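Putative yopH targeting protein (Yersinia pestis, PDB 4GF3) probably acts as the dedicated type III secretion chaperone of the phosphatase YopH, binding this effector and keeping it ready for export. Local coordinates at residues L48-R53 against T110-K115. Sequence-based numbering, arbitrary orientation.
Sequences LVAFMR and TSLVDK
Leu-112, reaching from the helix, meets Ala-50 and Met-52 on the strand, and no hydrogen bond joins the two segments: the contact is a van der Waals one, of methyl and thioether against side chains and backbone. On the apolar side, Leu-112 sends its CD1 methyl over the backbone of the strand, 4.0 Å from Ala-50 C. The methyl thus sits against the peptide link itself, with Leu-112 CD1 also 4.1 Å from Ala-50 CB, and this single CB suits the place because a small side chain leaves the main chain within reach of a leucine branch.

Met-52 supplies the second group of contacts, its sulfur lying against the base of Leu-112. With chi1 at 68° and the next torsion extended, SD is carried out to the helix, and the turn about CG-SD sets the terminal methyl aside. The sulfur comes within 4.0 Å of Leu-112 CB and 4.5 Å of Val-113 CG2. It also approaches the helix backbone, with Met-52 SD 3.7 Å from Leu-112 O, a van der Waals contact. A long, flexible, unbranched chain suits this site, where the short segments have axes 9.1 Å apart and inclined by 23°.

Alternation along the strand sets which residues take part. Ala-50 and Met-52 point toward the helix, whereas Phe-51 points to the opposite face, where its ring meets His-39 and packs on an apolar side chain of another protein's chain. The contact lies near the centre of the chain, where helix 102-118 covers one face of the antiparallel sheet. Strand 47-56 runs between strands 36-42 and 88-96; Val-38 and Ile-79 also touch Leu-112, while Trp-36 and Ala-116 border Met-52, as part of the helix-on-sheet core of this CesT-family chaperone.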
ATOM      1  N   LEU A  48      -7.528  -2.053  -7.509  1.00 17.65           N
ATOM      2  CA  LEU A  48      -7.271  -1.316  -6.297  1.00 17.57           C
ATOM      3  C   LEU A  48      -5.847  -0.831  -6.252  1.00 16.46           C
ATOM      4  O   LEU A  48      -4.991  -1.236  -7.040  1.00 16.45           O
ATOM      5  CB  LEU A  48      -7.582  -2.114  -5.024  1.00 18.97           C
ATOM      6  CG  LEU A  48      -6.482  -3.165  -4.616  1.00 20.04           C
ATOM      7  CD1 LEU A  48      -6.522  -3.430  -3.111  1.00 21.93           C
ATOM      8  CD2 LEU A  48      -6.608  -4.464  -5.384  1.00 21.09           C
ATOM      9  N   VAL A  49      -5.606   0.062  -5.316  1.00 16.16           N
ATOM     10  CA  VAL A  49      -4.235   0.481  -5.013  1.00 16.02           C
ATOM     11  C   VAL A  49      -3.913   0.326  -3.568  1.00 16.72           C
ATOM     12  O   VAL A  49      -4.795   0.400  -2.690  1.00 17.52           O
ATOM     13  CB  VAL A  49      -3.943   1.940  -5.369  1.00 16.84           C
ATOM     14  CG1 VAL A  49      -3.972   2.145  -6.884  1.00 18.34           C
ATOM     15  CG2 VAL A  49      -4.951   2.865  -4.648  1.00 16.48           C
ATOM     16  N   ALA A  50      -2.622   0.107  -3.326  1.00 16.96           N
ATOM     17  CA  ALA A  50      -2.020   0.131  -2.026  1.00 17.09           C
ATOM     18  C   ALA A  50      -0.883   1.134  -2.104  1.00 17.20           C
ATOM     19  O   ALA A  50      -0.095   1.176  -3.083  1.00 16.26           O
ATOM     20  CB  ALA A  50      -1.499  -1.234  -1.655  1.00 17.24           C
ATOM     21  N   PHE A  51      -0.848   2.034  -1.153  1.00 17.13           N
ATOM     22  CA  PHE A  51       0.126   3.153  -1.244  1.00 17.13           C
ATOM     23  C   PHE A  51       0.479   3.746   0.099  1.00 17.11           C
ATOM     24  O   PHE A  51      -0.311   3.647   1.069  1.00 16.87           O
ATOM     25  CB  PHE A  51      -0.354   4.256  -2.233  1.00 17.56           C
ATOM     26  CG  PHE A  51      -1.530   5.043  -1.768  1.00 16.78           C
ATOM     27  CD1 PHE A  51      -1.354   6.259  -1.070  1.00 18.47           C
ATOM     28  CD2 PHE A  51      -2.813   4.593  -2.004  1.00 16.26           C
ATOM     29  CE1 PHE A  51      -2.431   6.983  -0.642  1.00 18.47           C
ATOM     30  CE2 PHE A  51      -3.896   5.355  -1.616  1.00 18.01           C
ATOM     31  CZ  PHE A  51      -3.706   6.549  -0.940  1.00 17.88           C
ATOM     32  N   MET A  52       1.647   4.386   0.148  1.00 17.17           N
ATOM     33  CA  MET A  52       2.145   5.023   1.368  1.00 18.60           C
ATOM     34  C   MET A  52       2.991   6.259   1.031  1.00 19.53           C
ATOM     35  O   MET A  52       3.686   6.319  -0.028  1.00 21.02           O
ATOM     36  CB  MET A  52       2.924   4.026   2.228  1.00 20.80           C
ATOM     37  CG  MET A  52       4.226   3.525   1.686  1.00 23.01           C
ATOM     38  SD  MET A  52       5.084   2.567   2.930  1.00 27.01           S
ATOM     39  CE  MET A  52       5.726   3.814   4.040  1.00 28.53           C
ATOM     40  N   ARG A  53       2.941   7.236   1.922  1.00 20.77           N
ATOM     41  CA  ARG A  53       3.881   8.347   1.886  1.00 22.54           C
ATOM     42  C   ARG A  53       5.110   7.924   2.677  1.00 22.20           C
ATOM     43  O   ARG A  53       5.032   7.489   3.839  1.00 22.61           O
ATOM     44  CB  ARG A  53       3.275   9.640   2.445  1.00 24.52           C
ATOM     45  CG  ARG A  53       4.168  10.914   2.354  1.00 28.23           C
ATOM     46  CD  ARG A  53       3.305  12.172   2.526  1.00 32.23           C
ATOM     47  NE  ARG A  53       4.021  13.471   2.523  1.00 36.69           N
ATOM     48  CZ  ARG A  53       4.518  14.063   3.607  1.00 41.60           C
ATOM     49  NH1 ARG A  53       4.448  13.456   4.789  1.00 42.25           N
ATOM     50  NH2 ARG A  53       5.127  15.259   3.519  1.00 46.73           N
ATOM     51  N   THR A 110       4.609  -5.406   2.573  1.00 22.22           N
ATOM     52  CA  THR A 110       5.994  -5.553   3.085  1.00 24.71           C
ATOM     53  C   THR A 110       7.012  -4.928   2.112  1.00 24.31           C
ATOM     54  O   THR A 110       8.023  -4.402   2.528  1.00 26.15           O
ATOM     55  CB  THR A 110       6.346  -7.017   3.440  1.00 26.01           C
ATOM     56  OG1 THR A 110       6.084  -7.884   2.335  1.00 27.28           O
ATOM     57  CG2 THR A 110       5.530  -7.471   4.560  1.00 26.54           C
ATOM     58  N   SER A 111       6.734  -4.962   0.829  1.00 24.17           N
ATOM     59  CA  SER A 111       7.633  -4.336  -0.180  1.00 24.08           C
ATOM     60  C   SER A 111       7.573  -2.811  -0.128  1.00 23.77           C
ATOM     61  O   SER A 111       8.596  -2.121  -0.277  1.00 23.84           O
ATOM     62  CB  SER A 111       7.279  -4.821  -1.574  1.00 24.89           C
ATOM     63  OG  SER A 111       7.620  -6.193  -1.689  1.00 27.29           O
ATOM     64  N   LEU A 112       6.373  -2.305   0.104  1.00 22.26           N
ATOM     65  CA  LEU A 112       6.173  -0.857   0.261  1.00 22.40           C
ATOM     66  C   LEU A 112       7.013  -0.364   1.421  1.00 24.72           C
ATOM     67  O   LEU A 112       7.805   0.596   1.292  1.00 23.65           O
ATOM     68  CB  LEU A 112       4.680  -0.552   0.518  1.00 20.15           C
ATOM     69  CG  LEU A 112       3.733  -0.602  -0.660  1.00 19.36           C
ATOM     70  CD1 LEU A 112       2.254  -0.486  -0.305  1.00 19.57           C
ATOM     71  CD2 LEU A 112       4.070   0.449  -1.711  1.00 19.96           C
ATOM     72  N   VAL A 113       6.854  -1.054   2.570  1.00 25.82           N
ATOM     73  CA  VAL A 113       7.586  -0.714   3.788  1.00 27.01           C
ATOM     74  C   VAL A 113       9.082  -0.827   3.563  1.00 29.67           C
ATOM     75  O   VAL A 113       9.855   0.045   3.970  1.00 28.46           O
ATOM     76  CB  VAL A 113       7.093  -1.582   4.991  1.00 27.77           C
ATOM     77  CG1 VAL A 113       8.048  -1.476   6.167  1.00 30.54           C
ATOM     78  CG2 VAL A 113       5.676  -1.129   5.368  1.00 27.97           C
ATOM     79  N   ASP A 114       9.512  -1.890   2.903  1.00 31.01           N
ATOM     80  CA  ASP A 114      10.951  -2.059   2.649  1.00 35.23           C
ATOM     81  C   ASP A 114      11.540  -0.944   1.754  1.00 31.74           C
ATOM     82  O   ASP A 114      12.671  -0.503   1.954  1.00 32.02           O
ATOM     83  CB  ASP A 114      11.226  -3.432   1.992  1.00 38.81           C
ATOM     84  CG  ASP A 114      11.219  -4.617   2.993  1.00 43.82           C
ATOM     85  OD1 ASP A 114      11.487  -4.454   4.197  1.00 48.31           O
ATOM     86  OD2 ASP A 114      10.984  -5.751   2.529  1.00 50.79           O
ATOM     87  N   LYS A 115      10.776  -0.511   0.770  1.00 28.97           N
ATOM     88  CA  LYS A 115      11.180   0.565  -0.165  1.00 28.88           C
ATOM     89  C   LYS A 115      11.321   1.862   0.586  1.00 28.85           C
ATOM     90  O   LYS A 115      12.336   2.544   0.423  1.00 30.08           O
ATOM     91  CB  LYS A 115      10.192   0.725  -1.313  1.00 27.96           C
ATOM     92  CG  LYS A 115      10.656   1.585  -2.517  1.00 28.18           C
ATOM     93  CD  LYS A 115      11.964   1.148  -3.166  1.00 32.44           C
ATOM     94  CE  LYS A 115      12.287   1.952  -4.412  1.00 32.22           C
ATOM     95  NZ  LYS A 115      13.498   1.473  -5.146  1.00 33.49           N
TER